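Local coordinates for protein lectin (Pleurotus ostreatus, PDB 6KBJ) that binds calcium ions and N-acetyl-D-galactosamine, and is probably a secreted sugar-recognising lectin, at residues A[222-227]-A[349-354]; A[252-257]-A[283-288]; A[71-76]-A[173-178]. All coordinates share one frame; numbering follows the deposited sequence.

Contact 1: A[222-227]-A[349-354]; sequences WTSDNV and GWESAK
The aliphatic chain of Lys354 lies over the turn 223-226, its CD 4.1 Å from Ser224 CA and its amine beyond at the end of the turn. This is an edge of the large antiparallel sheet in the calcium-binding beta-rich domain formed by the C-terminal half of the chain: strand 219-222 is one of its two edge strands, and the loop that leaves it folds back over strand 351-358. Trp222 and Lys354 form an antiparallel hydrogen-bonded pair. Trp222 N donates to Lys354 O at 2.8 Å, and Lys354 N returns a bond of 2.6 Å to Trp222 O. Further along, the chain turns: Asn226 N bonds back to Thr223 O, closing a beta turn. Glu351 reaches this turn with an extended chain, its CG set between the backbone N and carbonyl carbon (chi1 60°). Its two oxygens divide the work at Ser224. OE1 receives the hydroxyl OG at 3.0 Å from above the carboxylate plane, while OE2 faces the backbone N of Ser224 in a weak but nearly straight bond (3.3 Å, 170°). Gln334 gives OE2 a second, also weak, bond. The Trp222 indole packs on Arg236, Ala306 and Asn301, the last a ligand of the second calcium, and Asp225 forms a salt bridge with Arg236. With all its torsions extended, Lys354 sets NZ at Asn226 O, a very short 2.5 Å approach whose exact length is doubtful, while Val227 CG1 flanks the same NZ at 4.1 Å.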
ATOM      1  N   TRP A 222      13.625  18.227   9.067  1.00 25.09           N
ATOM      2  CA  TRP A 222      14.740  18.104   9.990  1.00 26.70           C
ATOM      3  C   TRP A 222      14.419  18.945  11.231  1.00 24.80           C
ATOM      4  O   TRP A 222      13.358  19.579  11.402  1.00 29.42           O
ATOM      5  CB  TRP A 222      16.071  18.584   9.285  1.00 26.77           C
ATOM      6  CG  TRP A 222      17.400  18.028   9.752  1.00 26.10           C
ATOM      7  CD1 TRP A 222      18.352  18.728  10.406  1.00 23.68           C
ATOM      8  CD2 TRP A 222      17.922  16.672   9.607  1.00 25.76           C
ATOM      9  NE1 TRP A 222      19.417  17.882  10.693  1.00 23.01           N
ATOM     10  CE2 TRP A 222      19.171  16.635  10.224  1.00 23.25           C
ATOM     11  CE3 TRP A 222      17.425  15.500   9.072  1.00 26.91           C
ATOM     12  CZ2 TRP A 222      19.952  15.516  10.264  1.00 25.14           C
ATOM     13  CZ3 TRP A 222      18.214  14.356   9.125  1.00 27.52           C
ATOM     14  CH2 TRP A 222      19.480  14.394   9.708  1.00 28.30           C
ATOM     15  N   THR A 223      15.402  18.917  12.070  1.00 27.69           N
ATOM     16  CA  THR A 223      15.601  19.797  13.211  1.00 33.40           C
ATOM     17  C   THR A 223      15.891  21.208  12.685  1.00 39.66           C
ATOM     18  O   THR A 223      16.320  21.374  11.530  1.00 36.78           O
ATOM     19  CB  THR A 223      16.692  19.036  13.950  1.00 38.63           C
ATOM     20  OG1 THR A 223      16.198  18.437  15.197  1.00 40.33           O
ATOM     21  CG2 THR A 223      17.787  19.660  13.981  1.00 39.31           C
ATOM     22  N   SER A 224      15.522  22.182  13.490  1.00 41.95           N
ATOM     23  CA  SER A 224      15.591  23.652  13.282  1.00 41.95           C
ATOM     24  C   SER A 224      16.919  24.352  12.962  1.00 43.43           C
ATOM     25  O   SER A 224      16.987  25.505  12.549  1.00 42.58           O
ATOM     26  CB  SER A 224      15.265  24.254  14.647  1.00 42.59           C
ATOM     27  OG  SER A 224      14.034  24.729  14.442  1.00 44.51           O
ATOM     28  N   ASP A 225      17.924  23.728  13.481  1.00 40.88           N
ATOM     29  CA  ASP A 225      19.231  23.556  12.951  1.00 47.79           C
ATOM     30  C   ASP A 225      19.626  23.758  11.453  1.00 50.60           C
ATOM     31  O   ASP A 225      20.751  24.116  11.146  1.00 52.17           O
ATOM     32  CB  ASP A 225      19.347  22.008  13.171  1.00 44.76           C
ATOM     33  CG  ASP A 225      20.497  21.685  13.817  1.00 50.86           C
ATOM     34  OD1 ASP A 225      20.987  22.709  14.300  1.00 59.15           O
ATOM     35  OD2 ASP A 225      20.967  20.546  13.778  1.00 51.64           O
ATOM     36  N   ASN A 226      18.763  23.255  10.567  1.00 49.45           N
ATOM     37  CA  ASN A 226      18.966  23.173   9.115  1.00 46.82           C
ATOM     38  C   ASN A 226      18.508  24.533   8.599  1.00 49.19           C
ATOM     39  O   ASN A 226      17.288  24.812   8.666  1.00 40.12           O
ATOM     40  CB  ASN A 226      18.089  22.034   8.582  1.00 44.11           C
ATOM     41  CG  ASN A 226      18.400  21.637   7.169  1.00 39.42           C
ATOM     42  OD1 ASN A 226      18.554  22.493   6.314  1.00 40.09           O
ATOM     43  ND2 ASN A 226      18.421  20.325   6.898  1.00 32.18           N
ATOM     44  N   VAL A 227      19.473  25.441   8.307  1.00 58.01           N
ATOM     45  CA  VAL A 227      19.148  26.822   7.906  1.00 59.89           C
ATOM     46  C   VAL A 227      19.455  27.360   6.520  1.00 60.23           C
ATOM     47  O   VAL A 227      18.623  28.124   5.967  1.00 61.30           O
ATOM     48  CB  VAL A 227      19.646  27.913   8.897  1.00 65.55           C
ATOM     49  CG1 VAL A 227      18.559  28.194   9.937  1.00 63.24           C
ATOM     50  CG2 VAL A 227      21.059  27.615   9.451  1.00 64.27           C
ATOM     51  N   GLY A 349      10.547  19.343  25.638  1.00 40.84           N
ATOM     52  CA  GLY A 349      11.868  19.721  25.010  1.00 55.00           C
ATOM     53  C   GLY A 349      12.231  19.089  23.645  1.00 51.30           C
ATOM     54  O   GLY A 349      13.357  19.236  23.199  1.00 54.50           O
ATOM     55  N   TRP A 350      11.296  18.336  23.043  1.00 44.38           N
ATOM     56  CA  TRP A 350      11.277  18.072  21.624  1.00 44.23           C
ATOM     57  C   TRP A 350      10.570  19.234  20.941  1.00 44.01           C
ATOM     58  O   TRP A 350       9.587  19.686  21.416  1.00 38.07           O
ATOM     59  CB  TRP A 350      10.554  16.762  21.309  1.00 34.91           C
ATOM     60  CG  TRP A 350      11.255  15.529  21.848  1.00 36.34           C
ATOM     61  CD1 TRP A 350      11.547  15.231  23.180  1.00 37.69           C
ATOM     62  CD2 TRP A 350      11.719  14.420  21.097  1.00 36.26           C
ATOM     63  NE1 TRP A 350      12.203  14.035  23.264  1.00 34.84           N
ATOM     64  CE2 TRP A 350      12.306  13.493  22.023  1.00 34.93           C
ATOM     65  CE3 TRP A 350      11.740  14.120  19.728  1.00 32.28           C
ATOM     66  CZ2 TRP A 350      12.892  12.304  21.625  1.00 35.69           C
ATOM     67  CZ3 TRP A 350      12.332  12.931  19.336  1.00 32.67           C
ATOM     68  CH2 TRP A 350      12.917  12.043  20.282  1.00 37.86           C
ATOM     69  N   GLU A 351      11.073  19.683  19.804  1.00 42.81           N
ATOM     70  CA  GLU A 351      10.348  20.716  18.973  1.00 45.84           C
ATOM     71  C   GLU A 351       9.490  20.072  17.848  1.00 32.90           C
ATOM     72  O   GLU A 351       9.723  18.948  17.464  1.00 37.04           O
ATOM     73  CB  GLU A 351      11.364  21.662  18.308  1.00 48.44           C
ATOM     74  CG  GLU A 351      12.392  20.956  17.347  1.00 54.82           C
ATOM     75  CD  GLU A 351      13.568  21.836  16.884  1.00 57.44           C
ATOM     76  OE1 GLU A 351      13.421  23.081  16.900  1.00 57.86           O
ATOM     77  OE2 GLU A 351      14.638  21.271  16.563  1.00 48.76           O
ATOM     78  N   SER A 352       8.530  20.801  17.327  1.00 30.29           N
ATOM     79  CA  SER A 352       8.008  20.602  15.991  1.00 36.67           C
ATOM     80  C   SER A 352       9.121  20.508  14.968  1.00 41.38           C
ATOM     81  O   SER A 352      10.033  21.356  14.971  1.00 38.34           O
ATOM     82  CB  SER A 352       7.227  21.798  15.596  1.00 37.20           C
ATOM     83  OG  SER A 352       6.079  21.657  16.319  1.00 40.60           O
ATOM     84  N   ALA A 353       9.055  19.483  14.127  1.00 35.66           N
ATOM     85  CA  ALA A 353      10.068  19.268  13.100  1.00 33.09           C
ATOM     86  C   ALA A 353       9.920  20.401  12.101  1.00 29.32           C
ATOM     87  O   ALA A 353       8.839  20.925  11.887  1.00 28.16           O
ATOM     88  CB  ALA A 353       9.837  17.958  12.409  1.00 31.87           C
ATOM     89  N   LYS A 354      11.045  20.787  11.535  1.00 28.23           N
ATOM     90  CA  LYS A 354      11.075  21.829  10.491  1.00 30.76           C
ATOM     91  C   LYS A 354      10.926  21.185   9.072  1.00 24.16           C
ATOM     92  O   LYS A 354      11.653  20.233   8.756  1.00 26.96           O
ATOM     93  CB  LYS A 354      12.418  22.556  10.558  1.00 31.19           C
ATOM     94  CG  LYS A 354      12.381  23.875   9.773  1.00 35.53           C
ATOM     95  CD  LYS A 354      13.811  24.452   9.638  1.00 37.30           C
ATOM     96  CE  LYS A 354      13.855  25.580   8.592  1.00 43.25           C
ATOM     97  NZ  LYS A 354      15.228  26.171   8.563  1.00 42.77           N
TER

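Contact 2: A[252-257]-A[283-288]; sequences ATVLIA and YTIPNL
Ala252, Val254 and Ile256 put their side chains on the same face of the sheet as Tyr283 and Ile285; two of the pairs slant across each other alike but differ in what they touch. Val254 CG2 stands beside its own backbone N and meets Ile285 CD1 at 3.6 Å, methyl to methyl. Ile256 offers its CG2 methyl to the edge of the Tyr283 ring, in the ring plane, 3.9 Å from CE2. Both Leu288 methyls come up to one side of Ala252 CB, CD2 at 3.7 Å. The two strands are neighbours in an antiparallel sheet of a beta-sandwich, their N-to-C directions 155° apart over these short segments; the apolar face presses on strands 262-266 and 293-300. Ala252 with Ile285 and Val254 with Tyr283 are hydrogen-bonded pairs; the shortest of the four backbone bonds, Tyr283 N to Val254 O, is 2.7 Å. Between them Thr253 and Thr284 form a non-hydrogen-bonded pair on the other face, where a water lies between their OG1 atoms, though its spacing to Thr284 is doubtfully short. Thr253 OG1 also bonds weakly to a malonate ion, probably from the crystallisation liquor; the Tyr283 hydroxyl bonds to that of Tyr262.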
ATOM      1  N   ALA A 252       1.113  -1.770   8.763  1.00 25.76           N
ATOM      2  CA  ALA A 252       1.620  -0.511   8.300  1.00 27.90           C
ATOM      3  C   ALA A 252       2.661  -0.773   7.222  1.00 25.74           C
ATOM      4  O   ALA A 252       3.352  -1.814   7.253  1.00 23.03           O
ATOM      5  CB  ALA A 252       2.229   0.203   9.466  1.00 28.15           C
ATOM      6  N   THR A 253       2.779   0.156   6.269  1.00 25.59           N
ATOM      7  CA  THR A 253       3.842   0.090   5.289  1.00 24.27           C
ATOM      8  C   THR A 253       4.564   1.414   5.349  1.00 23.59           C
ATOM      9  O   THR A 253       3.927   2.470   5.411  1.00 22.79           O
ATOM     10  CB  THR A 253       3.279  -0.054   3.873  1.00 31.06           C
ATOM     11  OG1 THR A 253       2.461  -1.201   3.775  1.00 34.24           O
ATOM     12  CG2 THR A 253       4.427  -0.186   2.786  1.00 33.33           C
ATOM     13  N   VAL A 254       5.876   1.365   5.306  1.00 21.91           N
ATOM     14  CA  VAL A 254       6.626   2.549   5.547  1.00 25.33           C
ATOM     15  C   VAL A 254       7.600   2.719   4.399  1.00 23.30           C
ATOM     16  O   VAL A 254       8.316   1.794   4.103  1.00 24.68           O
ATOM     17  CB  VAL A 254       7.474   2.444   6.810  1.00 25.02           C
ATOM     18  CG1 VAL A 254       8.223   3.729   7.041  1.00 25.76           C
ATOM     19  CG2 VAL A 254       6.595   2.181   8.026  1.00 28.47           C
ATOM     20  N   LEU A 255       7.615   3.907   3.813  1.00 19.95           N
ATOM     21  CA  LEU A 255       8.577   4.258   2.788  1.00 19.98           C
ATOM     22  C   LEU A 255       9.435   5.371   3.319  1.00 19.66           C
ATOM     23  O   LEU A 255       8.900   6.372   3.788  1.00 20.04           O
ATOM     24  CB  LEU A 255       7.874   4.703   1.538  1.00 20.78           C
ATOM     25  CG  LEU A 255       8.769   5.183   0.377  1.00 20.50           C
ATOM     26  CD1 LEU A 255       9.485   4.008  -0.201  1.00 22.37           C
ATOM     27  CD2 LEU A 255       7.907   5.823  -0.678  1.00 22.92           C
ATOM     28  N   ILE A 256      10.773   5.233   3.249  1.00 21.34           N
ATOM     29  CA  ILE A 256      11.580   6.235   3.883  1.00 21.19           C
ATOM     30  C   ILE A 256      12.936   6.427   3.209  1.00 22.27           C
ATOM     31  O   ILE A 256      13.535   5.482   2.697  1.00 21.04           O
ATOM     32  CB  ILE A 256      11.805   5.800   5.361  1.00 22.27           C
ATOM     33  CG1 ILE A 256      12.751   6.733   6.124  1.00 24.53           C
ATOM     34  CG2 ILE A 256      12.343   4.387   5.427  1.00 21.86           C
ATOM     35  CD1 ILE A 256      12.709   6.551   7.670  1.00 25.98           C
ATOM     36  N   ALA A 257      13.480   7.615   3.376  1.00 22.08           N
ATOM     37  CA  ALA A 257      14.859   7.869   2.937  1.00 25.00           C
ATOM     38  C   ALA A 257      15.412   9.037   3.726  1.00 24.34           C
ATOM     39  O   ALA A 257      14.662   9.910   4.180  1.00 22.95           O
ATOM     40  CB  ALA A 257      14.821   8.246   1.434  1.00 25.67           C
ATOM     41  N   TYR A 283       9.179  -0.767   4.088  1.00 23.60           N
ATOM     42  CA  TYR A 283       9.085  -1.848   5.109  1.00 24.84           C
ATOM     43  C   TYR A 283       7.665  -2.181   5.399  1.00 24.62           C
ATOM     44  O   TYR A 283       6.791  -1.334   5.259  1.00 28.10           O
ATOM     45  CB  TYR A 283       9.785  -1.423   6.430  1.00 24.28           C
ATOM     46  CG  TYR A 283      11.233  -1.068   6.317  1.00 23.38           C
ATOM     47  CD1 TYR A 283      12.226  -2.030   6.368  1.00 26.43           C
ATOM     48  CD2 TYR A 283      11.615   0.225   6.118  1.00 26.71           C
ATOM     49  CE1 TYR A 283      13.580  -1.671   6.236  1.00 25.82           C
ATOM     50  CE2 TYR A 283      12.934   0.595   6.003  1.00 24.63           C
ATOM     51  CZ  TYR A 283      13.924  -0.361   6.049  1.00 25.68           C
ATOM     52  OH  TYR A 283      15.242   0.049   5.912  1.00 29.20           O
ATOM     53  N   THR A 284       7.416  -3.423   5.778  1.00 25.72           N
ATOM     54  CA  THR A 284       6.081  -3.888   6.158  1.00 26.85           C
ATOM     55  C   THR A 284       6.166  -4.200   7.645  1.00 28.23           C
ATOM     56  O   THR A 284       7.117  -4.803   8.083  1.00 28.02           O
ATOM     57  CB  THR A 284       5.706  -5.211   5.443  1.00 28.55           C
ATOM     58  OG1 THR A 284       5.520  -4.922   4.045  1.00 31.04           O
ATOM     59  CG2 THR A 284       4.366  -5.848   5.950  1.00 29.63           C
ATOM     60  N   ILE A 285       5.155  -3.762   8.383  1.00 26.04           N
ATOM     61  CA  ILE A 285       4.972  -3.997   9.808  1.00 27.70           C
ATOM     62  C   ILE A 285       3.639  -4.718   9.962  1.00 23.97           C
ATOM     63  O   ILE A 285       2.582  -4.138   9.860  1.00 25.63           O
ATOM     64  CB  ILE A 285       5.006  -2.648  10.540  1.00 31.98           C
ATOM     65  CG1 ILE A 285       6.432  -2.098  10.395  1.00 33.37           C
ATOM     66  CG2 ILE A 285       4.753  -2.883  12.052  1.00 32.09           C
ATOM     67  CD1 ILE A 285       6.306  -0.692  10.130  1.00 40.69           C
ATOM     68  N   PRO A 286       3.679  -6.020  10.010  1.00 25.95           N
ATOM     69  CA  PRO A 286       2.471  -6.800  10.043  1.00 30.64           C
ATOM     70  C   PRO A 286       1.837  -7.010  11.467  1.00 33.49           C
ATOM     71  O   PRO A 286       0.744  -7.610  11.580  1.00 35.70           O
ATOM     72  CB  PRO A 286       2.975  -8.158   9.537  1.00 30.69           C
ATOM     73  CG  PRO A 286       4.286  -8.266  10.222  1.00 29.98           C
ATOM     74  CD  PRO A 286       4.873  -6.850  10.137  1.00 26.20           C
ATOM     75  N   ASN A 287       2.533  -6.574  12.523  1.00 35.38           N
ATOM     76  CA  ASN A 287       2.196  -6.951  13.948  1.00 40.24           C
ATOM     77  C   ASN A 287       2.010  -5.645  14.718  1.00 37.42           C
ATOM     78  O   ASN A 287       2.562  -5.457  15.775  1.00 34.48           O
ATOM     79  CB  ASN A 287       3.355  -7.749  14.623  1.00 33.81           C
ATOM     80  CG  ASN A 287       4.676  -6.998  14.551  1.00 37.64           C
ATOM     81  OD1 ASN A 287       4.827  -6.096  13.703  1.00 35.89           O
ATOM     82  ND2 ASN A 287       5.664  -7.394  15.363  1.00 34.26           N
ATOM     83  N   LEU A 288       1.276  -4.733  14.132  1.00 36.54           N
ATOM     84  CA  LEU A 288       0.985  -3.480  14.802  1.00 37.44           C
ATOM     85  C   LEU A 288       0.163  -3.714  16.131  1.00 38.36           C
ATOM     86  O   LEU A 288      -0.713  -4.629  16.219  1.00 32.28           O
ATOM     87  CB  LEU A 288       0.149  -2.643  13.862  1.00 33.56           C
ATOM     88  CG  LEU A 288       0.647  -1.392  13.157  1.00 30.64           C
ATOM     89  CD1 LEU A 288       2.086  -1.193  12.971  1.00 30.95           C
ATOM     90  CD2 LEU A 288      -0.197  -1.020  11.979  1.00 30.91           C
TER
HETATM   91  O   HOH W   1       3.448  -3.692   3.663  1.00 38.77           O

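Contact 3: A[71-76]-A[173-178]; sequences STRPFR and RAAPPE
The carbonyl oxygen of Thr72 is approached by three groups. Arg73 NH1 donates to it at 2.8 Å, from above the carbonyl plane. From the loop 173-178, Ala175 CA directs its C-H at the same oxygen (3.5 Å, 165° at the hydrogen), and Pro176 CD lies 3.6 Å from it. The arginine bond depends on a fold in its chain: a sharp bend at chi2 (-72°) swings the guanidinium back alongside its own strand. Near the rim of one face, that flat group lies against the peptide joining Arg173 to Ala174, with Ala174 N 3.5 Å above the plane, while Ser71 CB rests near the rim of the opposite face. NH1 also comes close to Ala175 N, but both are donors and no bond forms. A salt bridge from NH2 to Glu60 helps fix the group's rotation. Strand 71-80 belongs to an antiparallel sheet in the domain formed by the N-terminal half of the chain, between strands 129-138 and 170-171. On leaving 170-171 the chain passes over it at nearly a right angle, packing on the strand without a hydrogen bond between the two segments. Pro74 turns its ring toward the loop, CD 3.4 Å from Ala174 O and CB over a face of the Pro176 ring, 4.0 Å from Pro176 CB. At the CG-CD edge of that ring, the Thr72 methyl CG2, anti to its backbone N, reaches Pro176 CD at 3.6 Å, the two side chains crossing at about a right angle. Pro74 O accepts a bond from the Thr171 hydroxyl, and Ser71 is paired through its backbone with the calcium ligand Asn138.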
ATOM      1  N   SER A  71     -20.248  -0.593 -20.979  1.00 25.04           N
ATOM      2  CA  SER A  71     -20.992  -1.391 -20.037  1.00 23.45           C
ATOM      3  C   SER A  71     -20.246  -1.433 -18.740  1.00 25.39           C
ATOM      4  O   SER A  71     -19.027  -1.129 -18.694  1.00 24.65           O
ATOM      5  CB  SER A  71     -21.114  -2.845 -20.539  1.00 28.20           C
ATOM      6  OG  SER A  71     -19.856  -3.357 -21.004  1.00 28.48           O
ATOM      7  N   THR A  72     -20.956  -1.832 -17.687  1.00 26.66           N
ATOM      8  CA  THR A  72     -20.354  -2.046 -16.380  1.00 27.28           C
ATOM      9  C   THR A  72     -20.630  -3.488 -16.039  1.00 27.51           C
ATOM     10  O   THR A  72     -21.731  -3.949 -16.307  1.00 26.54           O
ATOM     11  CB  THR A  72     -21.017  -1.096 -15.355  1.00 31.36           C
ATOM     12  OG1 THR A  72     -20.860   0.252 -15.816  1.00 31.99           O
ATOM     13  CG2 THR A  72     -20.417  -1.284 -13.935  1.00 31.36           C
ATOM     14  N   ARG A  73     -19.676  -4.196 -15.424  1.00 26.71           N
ATOM     15  CA  ARG A  73     -19.808  -5.615 -15.183  1.00 27.14           C
ATOM     16  C   ARG A  73     -19.160  -5.981 -13.876  1.00 28.64           C
ATOM     17  O   ARG A  73     -18.152  -5.396 -13.518  1.00 28.57           O
ATOM     18  CB  ARG A  73     -19.145  -6.433 -16.313  1.00 27.39           C
ATOM     19  CG  ARG A  73     -19.741  -6.211 -17.709  1.00 27.90           C
ATOM     20  CD  ARG A  73     -21.107  -6.884 -17.713  1.00 30.50           C
ATOM     21  NE  ARG A  73     -21.755  -6.779 -18.960  1.00 31.74           N
ATOM     22  CZ  ARG A  73     -22.763  -5.919 -19.254  1.00 38.66           C
ATOM     23  NH1 ARG A  73     -23.255  -5.039 -18.392  1.00 36.79           N
ATOM     24  NH2 ARG A  73     -23.249  -5.898 -20.471  1.00 36.51           N
ATOM     25  N   PRO A  74     -19.734  -6.968 -13.155  1.00 27.16           N
ATOM     26  CA  PRO A  74     -19.249  -7.354 -11.859  1.00 26.96           C
ATOM     27  C   PRO A  74     -18.337  -8.540 -11.920  1.00 29.12           C
ATOM     28  O   PRO A  74     -18.511  -9.427 -12.809  1.00 29.09           O
ATOM     29  CB  PRO A  74     -20.523  -7.735 -11.113  1.00 28.03           C
ATOM     30  CG  PRO A  74     -21.390  -8.343 -12.219  1.00 30.43           C
ATOM     31  CD  PRO A  74     -21.047  -7.585 -13.467  1.00 31.06           C
ATOM     32  N   PHE A  75     -17.423  -8.603 -10.957  1.00 26.19           N
ATOM     33  CA  PHE A  75     -16.473  -9.714 -10.824  1.00 24.68           C
ATOM     34  C   PHE A  75     -16.315  -9.960  -9.338  1.00 27.53           C
ATOM     35  O   PHE A  75     -16.200  -8.993  -8.590  1.00 33.95           O
ATOM     36  CB  PHE A  75     -15.127  -9.354 -11.477  1.00 24.91           C
ATOM     37  CG  PHE A  75     -15.259  -9.013 -12.926  1.00 22.76           C
ATOM     38  CD1 PHE A  75     -15.237 -10.009 -13.889  1.00 25.60           C
ATOM     39  CD2 PHE A  75     -15.493  -7.748 -13.327  1.00 23.38           C
ATOM     40  CE1 PHE A  75     -15.513  -9.737 -15.233  1.00 22.74           C
ATOM     41  CE2 PHE A  75     -15.656  -7.411 -14.687  1.00 24.58           C
ATOM     42  CZ  PHE A  75     -15.701  -8.426 -15.660  1.00 25.09           C
ATOM     43  N   ARG A  76     -16.313 -11.221  -8.911  1.00 25.95           N
ATOM     44  CA  ARG A  76     -16.210 -11.618  -7.515  1.00 27.99           C
ATOM     45  C   ARG A  76     -15.371 -12.828  -7.328  1.00 25.80           C
ATOM     46  O   ARG A  76     -15.449 -13.770  -8.140  1.00 27.58           O
ATOM     47  CB  ARG A  76     -17.607 -12.057  -7.024  1.00 32.90           C
ATOM     48  CG  ARG A  76     -18.508 -10.970  -6.569  1.00 34.91           C
ATOM     49  CD  ARG A  76     -19.902 -11.467  -6.263  1.00 35.91           C
ATOM     50  NE  ARG A  76     -19.910 -12.377  -5.139  1.00 36.08           N
ATOM     51  CZ  ARG A  76     -20.512 -12.163  -3.965  1.00 37.83           C
ATOM     52  NH1 ARG A  76     -21.152 -11.027  -3.693  1.00 38.38           N
ATOM     53  NH2 ARG A  76     -20.430 -13.096  -3.019  1.00 40.78           N
ATOM     54  N   ARG A 173     -23.298 -11.328 -17.276  1.00 37.82           N
ATOM     55  CA  ARG A 173     -23.352 -10.636 -18.593  1.00 43.48           C
ATOM     56  C   ARG A 173     -24.371  -9.526 -18.492  1.00 38.81           C
ATOM     57  O   ARG A 173     -25.251  -9.412 -19.308  1.00 46.70           O
ATOM     58  CB  ARG A 173     -23.726 -11.574 -19.745  1.00 46.66           C
ATOM     59  CG  ARG A 173     -22.754 -12.729 -19.995  1.00 56.29           C
ATOM     60  CD  ARG A 173     -23.445 -13.862 -20.780  1.00 65.26           C
ATOM     61  NE  ARG A 173     -22.496 -14.475 -21.709  1.00 72.03           N
ATOM     62  CZ  ARG A 173     -22.444 -14.301 -23.056  1.00 64.37           C
ATOM     63  NH1 ARG A 173     -23.331 -13.556 -23.780  1.00 53.07           N
ATOM     64  NH2 ARG A 173     -21.466 -14.932 -23.717  1.00 56.81           N
ATOM     65  N   ALA A 174     -24.281  -8.722 -17.446  1.00 41.16           N
ATOM     66  CA  ALA A 174     -25.311  -7.721 -17.142  1.00 44.04           C
ATOM     67  C   ALA A 174     -24.744  -6.766 -16.129  1.00 39.35           C
ATOM     68  O   ALA A 174     -23.757  -7.103 -15.480  1.00 37.87           O
ATOM     69  CB  ALA A 174     -26.549  -8.440 -16.563  1.00 48.11           C
ATOM     70  N   ALA A 175     -25.340  -5.576 -16.007  1.00 40.32           N
ATOM     71  CA  ALA A 175     -24.913  -4.580 -15.043  1.00 40.98           C
ATOM     72  C   ALA A 175     -24.939  -5.172 -13.633  1.00 43.53           C
ATOM     73  O   ALA A 175     -25.743  -6.097 -13.317  1.00 42.61           O
ATOM     74  CB  ALA A 175     -25.771  -3.326 -15.118  1.00 44.36           C
ATOM     75  N   PRO A 176     -23.993  -4.729 -12.791  1.00 36.09           N
ATOM     76  CA  PRO A 176     -23.992  -5.310 -11.446  1.00 39.56           C
ATOM     77  C   PRO A 176     -25.322  -5.076 -10.681  1.00 41.17           C
ATOM     78  O   PRO A 176     -25.755  -3.924 -10.600  1.00 45.33           O
ATOM     79  CB  PRO A 176     -22.835  -4.555 -10.725  1.00 40.55           C
ATOM     80  CG  PRO A 176     -22.046  -3.880 -11.808  1.00 37.05           C
ATOM     81  CD  PRO A 176     -23.008  -3.645 -12.946  1.00 35.49           C
ATOM     82  N   PRO A 177     -25.924  -6.134 -10.094  1.00 45.39           N
ATOM     83  CA  PRO A 177     -27.040  -5.986  -9.146  1.00 48.08           C
ATOM     84  C   PRO A 177     -26.712  -5.066  -7.976  1.00 50.45           C
ATOM     85  O   PRO A 177     -25.530  -4.851  -7.665  1.00 48.86           O
ATOM     86  CB  PRO A 177     -27.234  -7.391  -8.553  1.00 44.98           C
ATOM     87  CG  PRO A 177     -26.377  -8.281  -9.297  1.00 46.67           C
ATOM     88  CD  PRO A 177     -25.339  -7.468 -10.015  1.00 42.70           C
ATOM     89  N   GLU A 178     -27.763  -4.552  -7.347  1.00 56.00           N
ATOM     90  CA  GLU A 178     -27.667  -3.801  -6.108  1.00 63.85           C
ATOM     91  C   GLU A 178     -26.992  -4.740  -5.136  1.00 53.70           C
ATOM     92  O   GLU A 178     -27.412  -5.900  -4.989  1.00 51.13           O
ATOM     93  CB  GLU A 178     -29.068  -3.356  -5.586  1.00 79.10           C
ATOM     94  CG  GLU A 178     -29.191  -1.888  -5.145  1.00 90.59           C
ATOM     95  CD  GLU A 178     -28.772  -0.859  -6.227  1.00104.04           C
ATOM     96  OE1 GLU A 178     -28.804  -1.157  -7.446  1.00104.35           O
ATOM     97  OE2 GLU A 178     -28.387   0.272  -5.859  1.00 93.86           O
TER

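Contact 3 belongs to the N-terminal half of the chain and closes before contacts 1 and 2 begin in the C-terminal half, where contact 2 is nested inside the loop closed by contact 1. Contacts 1 and 3 lie on opposite sides of the chain's centre, their centres 53 Å apart, each near a different calcium site: the Trp222 side chain is about 7 Å from one ion, that of Arg73 about 11 Å from another. Contact 2 sits deeper, its centre 10 Å from that of the chain, 24 Å from the centre of contact 1 and 35 Å from that of contact 3. No two of them touch; contacts 1 and 2 approach to about 8 Å between nearest atoms.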